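Local coordinates for aminofutalosine deaminase (Helicobacter pylori, PDB 7LKK), which hydrolytically deaminates aminofutalosine in the menaquinone pathway, as a metal-dependent enzyme of the amidohydrolase family, at residues 74-79 against 367-372; 151-156 against 185-190; 390-395 against 407-412. One frame throughout, in Å; residues are numbered along the deposited sequence.

Contact 1 (74-79 against 367-372); sequences AFINAH and HGAKAL. With FE (Fe (III) ion), chain E.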
# COMPACT_ATOMS: atom_id res chain seq x y z
N ALA A 74 15.07 14.01 -9.31
CA ALA A 74 14.92 12.59 -9.59
C ALA A 74 15.17 11.78 -8.33
O ALA A 74 15.98 12.15 -7.47
CB ALA A 74 15.87 12.16 -10.70
N PHE A 75 14.46 10.66 -8.21
CA PHE A 75 14.56 9.85 -7.01
C PHE A 75 15.88 9.08 -6.98
O PHE A 75 16.53 8.86 -8.01
CB PHE A 75 13.40 8.87 -6.92
CG PHE A 75 12.07 9.51 -6.64
CD1 PHE A 75 11.94 10.47 -5.65
CD2 PHE A 75 10.96 9.16 -7.38
CE1 PHE A 75 10.72 11.06 -5.40
CE2 PHE A 75 9.73 9.75 -7.14
CZ PHE A 75 9.61 10.70 -6.14
N ILE A 76 16.26 8.66 -5.78
CA ILE A 76 17.36 7.73 -5.57
C ILE A 76 16.79 6.49 -4.90
O ILE A 76 16.15 6.60 -3.84
CB ILE A 76 18.49 8.35 -4.72
CG1 ILE A 76 19.20 9.46 -5.50
CG2 ILE A 76 19.48 7.28 -4.30
CD1 ILE A 76 18.62 10.84 -5.27
N ASN A 77 17.00 5.33 -5.51
CA ASN A 77 16.57 4.05 -4.96
C ASN A 77 17.84 3.33 -4.51
O ASN A 77 18.53 2.70 -5.31
CB ASN A 77 15.79 3.24 -6.00
CG ASN A 77 15.15 1.99 -5.40
OD1 ASN A 77 15.19 1.78 -4.19
ND2 ASN A 77 14.56 1.16 -6.26
N ALA A 78 18.15 3.44 -3.21
CA ALA A 78 19.47 3.11 -2.70
C ALA A 78 19.71 1.62 -2.49
O ALA A 78 20.84 1.25 -2.15
CB ALA A 78 19.71 3.84 -1.38
N HIS A 79 18.71 0.77 -2.69
CA HIS A 79 18.87 -0.66 -2.40
C HIS A 79 17.89 -1.45 -3.25
O HIS A 79 16.69 -1.45 -2.96
CB HIS A 79 18.67 -0.94 -0.92
CG HIS A 79 18.99 -2.35 -0.52
ND1 HIS A 79 20.27 -2.77 -0.24
CD2 HIS A 79 18.19 -3.43 -0.35
CE1 HIS A 79 20.25 -4.05 0.08
NE2 HIS A 79 19.01 -4.47 0.03
N HIS A 367 18.33 12.13 1.12
CA HIS A 367 18.97 11.16 2.00
C HIS A 367 19.61 10.03 1.21
O HIS A 367 20.74 9.61 1.51
CB HIS A 367 17.96 10.61 3.01
CG HIS A 367 17.49 11.63 4.00
ND1 HIS A 367 16.66 11.31 5.06
CD2 HIS A 367 17.72 12.96 4.09
CE1 HIS A 367 16.40 12.40 5.76
NE2 HIS A 367 17.03 13.42 5.19
N GLY A 368 18.91 9.52 0.19
CA GLY A 368 19.50 8.49 -0.65
C GLY A 368 20.70 8.98 -1.42
O GLY A 368 21.67 8.24 -1.63
N ALA A 369 20.66 10.24 -1.87
CA ALA A 369 21.82 10.82 -2.54
C ALA A 369 23.03 10.87 -1.61
O ALA A 369 24.15 10.56 -2.02
CB ALA A 369 21.49 12.22 -3.05
N LYS A 370 22.81 11.25 -0.34
CA LYS A 370 23.89 11.26 0.63
C LYS A 370 24.41 9.85 0.90
O LYS A 370 25.61 9.64 1.06
CB LYS A 370 23.43 11.92 1.92
CG LYS A 370 23.38 13.44 1.87
CD LYS A 370 24.59 14.03 1.16
CE LYS A 370 24.21 14.70 -0.15
NZ LYS A 370 25.15 15.80 -0.50
N ALA A 371 23.50 8.87 0.95
CA ALA A 371 23.93 7.50 1.20
C ALA A 371 24.81 6.98 0.07
O ALA A 371 25.79 6.27 0.32
CB ALA A 371 22.71 6.60 1.38
N LEU A 372 24.49 7.31 -1.17
CA LEU A 372 25.25 6.84 -2.32
C LEU A 372 26.38 7.79 -2.71
O LEU A 372 27.04 7.56 -3.73
CB LEU A 372 24.30 6.61 -3.51
CG LEU A 372 23.66 5.21 -3.64
CD1 LEU A 372 23.14 4.65 -2.32
CD2 LEU A 372 22.57 5.18 -4.70
FE FE E . 18.46 -6.47 -0.03
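Ile76 and Ala78 lie on one side of strand 75-79 and face helix 367-371 and Leu372. Ile76 sits over the backbone of Gly368 and Ala369. Ile76 CB rests 4.0 Å from Gly368 C. From there the side chain forks. The CG2 branch is anti to the backbone N (CG1 has chi1 -69°). This methyl settles on the peptide carbonyl of Gly368, with Ile76 CG2 3.6 Å from Gly368 C. Gly368 has no side chain, which lets the methyl come this close to the helix backbone. The carbonyl oxygen of Gly368 is still bonded within the helix, to Leu372 N at 3.0 Å. The other branch runs along the next residue. Ile76 CG1 is 4.0 Å from Ala369 N, and Ile76 CD1 ends 3.9 Å from Ala369 CB.

The strand belongs to the TIM barrel of the amidohydrolase fold, and the helix comes late in the chain, 288 residues on. The contact brings an early barrel strand against a late helix, deep in the protein. Leu372 packs against both strand residues with separate methyls. Leu372 CD2 meets the CG2 methyl of Ile76 at 3.8 Å. Leu372 CD1 meets Ala78 CB at 3.6 Å.

The residues between and after turn elsewhere. Asn77 points away from the helix and bonds through ND2 to Gln125 and Thr327. His79, with CG anti to its backbone N (chi1 -173°), swings its ring to the iron. His79 NE2 binds the iron(III) ion at 2.1 Å, and His81, His221 and Asp328 complete the protein part of the site. His79 and His81 form the His-x-His pair familiar from the end of the first barrel strand in this superfamily.

Contact 2 (151-156 against 185-190); sequences LNAVVF and QKLKAA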
# COMPACT_ATOMS: atom_id res chain seq x y z
N LEU A 151 20.39 5.48 -16.26
CA LEU A 151 20.42 5.54 -14.80
C LEU A 151 21.84 5.76 -14.28
O LEU A 151 22.81 5.22 -14.82
CB LEU A 151 19.87 4.24 -14.22
CG LEU A 151 18.35 4.05 -14.17
CD1 LEU A 151 18.01 2.61 -13.84
CD2 LEU A 151 17.73 5.00 -13.16
N ASN A 152 21.95 6.57 -13.23
CA ASN A 152 23.15 6.56 -12.40
C ASN A 152 23.15 5.29 -11.55
O ASN A 152 22.16 4.98 -10.88
CB ASN A 152 23.21 7.79 -11.51
CG ASN A 152 23.15 9.09 -12.29
OD1 ASN A 152 23.97 9.34 -13.18
ND2 ASN A 152 22.16 9.93 -11.97
N ALA A 153 24.26 4.55 -11.59
CA ALA A 153 24.31 3.25 -10.93
C ALA A 153 25.50 3.18 -9.98
O ALA A 153 26.63 3.46 -10.38
CB ALA A 153 24.40 2.12 -11.97
N VAL A 154 25.22 2.81 -8.73
CA VAL A 154 26.24 2.39 -7.78
C VAL A 154 26.03 0.90 -7.55
O VAL A 154 25.07 0.51 -6.87
CB VAL A 154 26.17 3.18 -6.47
CG1 VAL A 154 27.23 2.68 -5.49
CG2 VAL A 154 26.34 4.67 -6.73
N VAL A 155 26.90 0.08 -8.11
CA VAL A 155 26.75 -1.37 -8.04
C VAL A 155 27.55 -1.89 -6.86
O VAL A 155 28.79 -1.79 -6.84
CB VAL A 155 27.17 -2.05 -9.35
CG1 VAL A 155 27.23 -3.56 -9.17
CG2 VAL A 155 26.21 -1.68 -10.47
N PHE A 156 26.85 -2.43 -5.87
CA PHE A 156 27.47 -3.04 -4.69
C PHE A 156 27.66 -4.52 -4.99
O PHE A 156 26.70 -5.30 -4.97
CB PHE A 156 26.60 -2.85 -3.45
CG PHE A 156 26.43 -1.42 -3.02
CD1 PHE A 156 25.48 -0.61 -3.62
CD2 PHE A 156 27.21 -0.89 -2.00
CE1 PHE A 156 25.31 0.71 -3.21
CE2 PHE A 156 27.05 0.42 -1.60
CZ PHE A 156 26.10 1.22 -2.20
N GLN A 185 31.36 7.68 -15.73
CA GLN A 185 30.66 8.78 -15.09
C GLN A 185 29.28 8.38 -14.58
O GLN A 185 28.70 9.10 -13.76
CB GLN A 185 30.53 9.95 -16.07
CG GLN A 185 31.83 10.69 -16.31
CD GLN A 185 31.81 11.49 -17.60
OE1 GLN A 185 30.87 12.23 -17.86
NE2 GLN A 185 32.85 11.33 -18.41
N LYS A 186 28.74 7.25 -15.05
CA LYS A 186 27.43 6.77 -14.63
C LYS A 186 27.49 5.52 -13.77
O LYS A 186 26.45 5.11 -13.24
CB LYS A 186 26.54 6.50 -15.85
CG LYS A 186 26.12 7.74 -16.61
CD LYS A 186 24.74 7.58 -17.22
CE LYS A 186 24.76 6.59 -18.38
NZ LYS A 186 25.32 7.22 -19.61
N LEU A 187 28.65 4.89 -13.62
CA LEU A 187 28.78 3.65 -12.87
C LEU A 187 29.87 3.80 -11.82
O LEU A 187 31.03 4.04 -12.16
CB LEU A 187 29.09 2.47 -13.80
CG LEU A 187 29.17 1.12 -13.09
CD1 LEU A 187 27.93 0.90 -12.24
CD2 LEU A 187 29.35 -0.02 -14.08
N LYS A 188 29.49 3.65 -10.55
CA LYS A 188 30.43 3.61 -9.44
C LYS A 188 30.44 2.21 -8.85
O LYS A 188 29.38 1.63 -8.59
CB LYS A 188 30.05 4.64 -8.37
CG LYS A 188 30.86 4.52 -7.09
CD LYS A 188 30.88 5.83 -6.30
CE LYS A 188 29.47 6.31 -5.99
NZ LYS A 188 29.47 7.62 -5.28
N ALA A 189 31.64 1.66 -8.66
CA ALA A 189 31.78 0.33 -8.09
C ALA A 189 31.82 0.42 -6.57
O ALA A 189 32.49 1.29 -6.00
CB ALA A 189 33.05 -0.35 -8.61
N ALA A 190 31.11 -0.49 -5.91
CA ALA A 190 31.03 -0.55 -4.46
C ALA A 190 30.99 -2.01 -4.03
O ALA A 190 30.96 -2.92 -4.87
CB ALA A 190 29.83 0.24 -3.94
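Residues 153-156 of strand 152-156 pair in parallel with residues 187-190, Ala153 beside Leu187 and Phe156 beside Ala190. The two strands are neighbours in the TIM barrel, joined by a beta-alpha-beta crossover through helix 166-180. The axes of the two short segments run 20° apart.

Four backbone hydrogen bonds link the strands. Ala153 N gives to Lys186 O at 2.8 Å, and Ala153 O takes Lys188 N at 2.9 Å. Two residues on, Val155 N gives to Lys188 O at 3.0 Å. Val155 O then accepts Ala190 N at 2.8 Å. Each strand thus spans the gap with alternate residues, as parallel strands do.

The buried side chains pack tightly on both faces of the sheet. On one, Ala190 CB lies over a face of the Phe156 ring, 3.8 Å from the ring centroid and 27° off its normal. It is a CH-pi contact, set toward the rim near CD2 and CE2. The same methyl also touches Val154 CG1. On the other face of the sheet Val155 CG2 meets Leu187 CD1 at 3.6 Å, and this leucine methyl also touches Ala153 CB. Leu146 and Leu179, from helices 143-147 and 166-180, pack on Val155 there.

The two lysines form the more open rim. Lys188, partly exposed, lies beside Val154 and points the same way, with Lys188 CE 3.6 Å from Val154 CG2. The chain bends at chi3 (56°), and its NZ bonds to Leu372 O. Lys186, one residue before the strand, is exposed to solvent. Its amine leads away from segment 151-156. Of its side chain, the aliphatic part stays near: Lys186 CD passes 3.9 Å from Leu151 O.

Contact 3 (390-395 against 407-412); sequences FGFNEK and LHAKEV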
# COMPACT_ATOMS: atom_id res chain seq x y z
N PHE A 390 6.13 15.77 -12.74
CA PHE A 390 4.92 14.97 -12.65
C PHE A 390 3.71 15.87 -12.86
O PHE A 390 3.57 16.88 -12.16
CB PHE A 390 4.80 14.26 -11.29
CG PHE A 390 5.76 13.12 -11.11
CD1 PHE A 390 7.07 13.35 -10.71
CD2 PHE A 390 5.35 11.81 -11.32
CE1 PHE A 390 7.95 12.30 -10.54
CE2 PHE A 390 6.23 10.76 -11.14
CZ PHE A 390 7.53 11.00 -10.75
N GLY A 391 2.84 15.50 -13.79
CA GLY A 391 1.68 16.31 -14.13
C GLY A 391 0.42 15.80 -13.45
O GLY A 391 0.24 14.59 -13.29
N PHE A 392 -0.44 16.73 -13.05
CA PHE A 392 -1.68 16.42 -12.36
C PHE A 392 -2.81 17.24 -12.96
O PHE A 392 -2.60 18.10 -13.82
CB PHE A 392 -1.57 16.67 -10.85
CG PHE A 392 -0.46 15.89 -10.19
CD1 PHE A 392 -0.63 14.56 -9.87
CD2 PHE A 392 0.75 16.49 -9.91
CE1 PHE A 392 0.38 13.84 -9.27
CE2 PHE A 392 1.78 15.78 -9.31
CZ PHE A 392 1.59 14.45 -8.98
N ASN A 393 -4.03 16.97 -12.50
CA ASN A 393 -5.23 17.65 -12.98
C ASN A 393 -5.64 18.82 -12.10
O ASN A 393 -6.63 19.50 -12.41
CB ASN A 393 -6.39 16.66 -13.09
CG ASN A 393 -6.03 15.42 -13.87
OD1 ASN A 393 -5.62 15.50 -15.03
ND2 ASN A 393 -6.19 14.25 -13.25
N GLU A 394 -4.91 19.08 -11.01
CA GLU A 394 -5.23 20.18 -10.12
C GLU A 394 -3.94 20.67 -9.48
O GLU A 394 -2.90 20.01 -9.54
CB GLU A 394 -6.24 19.76 -9.04
N LYS A 395 -4.01 21.85 -8.87
CA LYS A 395 -2.89 22.43 -8.15
C LYS A 395 -3.08 22.17 -6.66
O LYS A 395 -4.11 22.56 -6.09
CB LYS A 395 -2.78 23.93 -8.43
CG LYS A 395 -1.48 24.56 -7.93
CD LYS A 395 -1.51 26.08 -8.06
CE LYS A 395 -1.78 26.52 -9.49
NZ LYS A 395 -1.66 28.00 -9.66
N LEU A 407 0.61 10.60 -2.93
CA LEU A 407 -0.59 9.79 -3.09
C LEU A 407 -0.94 9.59 -4.56
O LEU A 407 -1.41 8.52 -4.95
CB LEU A 407 -1.76 10.43 -2.35
CG LEU A 407 -1.70 10.39 -0.82
CD1 LEU A 407 -2.90 11.12 -0.23
CD2 LEU A 407 -1.63 8.96 -0.31
N HIS A 408 -0.72 10.61 -5.40
CA HIS A 408 -1.22 10.59 -6.76
C HIS A 408 -0.16 10.39 -7.84
O HIS A 408 -0.51 10.05 -8.97
CB HIS A 408 -2.00 11.88 -7.06
CG HIS A 408 -3.16 12.10 -6.14
ND1 HIS A 408 -4.25 11.26 -6.11
CD2 HIS A 408 -3.40 13.06 -5.21
CE1 HIS A 408 -5.11 11.69 -5.20
NE2 HIS A 408 -4.62 12.78 -4.65
N ALA A 409 1.12 10.58 -7.52
CA ALA A 409 2.17 10.42 -8.53
C ALA A 409 2.31 8.94 -8.91
O ALA A 409 2.52 8.09 -8.05
CB ALA A 409 3.50 10.96 -8.02
N LYS A 410 2.18 8.66 -10.20
CA LYS A 410 2.33 7.30 -10.72
C LYS A 410 3.41 7.20 -11.78
O LYS A 410 4.33 6.38 -11.64
CB LYS A 410 0.98 6.79 -11.26
CG LYS A 410 0.16 6.06 -10.20
CD LYS A 410 -1.29 6.50 -10.19
CE LYS A 410 -2.05 5.96 -11.38
NZ LYS A 410 -3.49 6.36 -11.34
N GLU A 411 3.34 8.01 -12.83
CA GLU A 411 4.33 7.98 -13.90
C GLU A 411 4.84 9.39 -14.15
O GLU A 411 4.08 10.36 -14.13
CB GLU A 411 3.74 7.41 -15.20
CG GLU A 411 4.73 7.35 -16.35
CD GLU A 411 4.35 6.33 -17.41
OE1 GLU A 411 3.80 5.27 -17.04
OE2 GLU A 411 4.59 6.60 -18.61
N VAL A 412 6.15 9.50 -14.40
CA VAL A 412 6.76 10.81 -14.61
C VAL A 412 6.39 11.34 -15.99
O VAL A 412 6.22 10.58 -16.95
CB VAL A 412 8.28 10.73 -14.41
CG1 VAL A 412 8.97 10.17 -15.65
CG2 VAL A 412 8.85 12.09 -14.04
O HOH W 1 3.04 12.67 -14.73
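Phe390 presents one ring face to Val412, and Phe392 presents a ring edge to the backbone of His408 and Ala409. Both rings join the end of strand 387-391 to the turn that follows helix 401-408. The chain then goes on into strand 414-417, which pairs antiparallel with 387-391. This is a strand-helix-strand connection in what is probably the smaller beta domain of the fold, away from the metal site.

Val412 CG2 lies over the Phe390 face, 3.8 Å from the centroid and 20° off the ring normal. It makes a CH-pi contact, set toward the rim, with Phe390 CE1 3.6 Å from Val412 CG2. The two side chains cross at about a right angle. With CG2 anti to the backbone N, this methyl rather than CG1 reaches the ring. Val412 CA lies over this face as well. Ala409 CB comes obliquely to Phe390 CD2 at 3.9 Å. Beyond the two segments, Phe405 meets the Phe390 ring edge-to-face.

His408 C and Ala409 N lie at the Phe392 edge, near the ring plane. Phe392 CE1 is also 3.8 Å from His408 CB. Phe392 CZ touches Ala409 CB at 4.1 Å. The alanine methyl is thus shared by both rings. His408 also packs on Ile334 of the second subunit.

Polar contact runs through one water. It accepts from Gly391 N at 3.0 Å and donates to Glu411 O at 2.6 Å.

How the contacts relate
Contacts 1 and 2 belong to the buried barrel, and contact 3 lies partly exposed in what is probably the smaller beta domain of the fold. Contact 2 is nested in the long loop closed by contact 1, and the two touch where Leu372 meets Lys188 and packs on Val154. Contact 1 is mainly apolar between strand and helix, yet it holds a metal ligand at one end. Contact 2 is a backbone ladder between neighbouring strands. Contact 3 rests on aromatic faces and edges, with a water bridge. Strand 69-80 of contact 1 pairs with strand 387-391 of contact 3, so strand 69-80 runs between both parts.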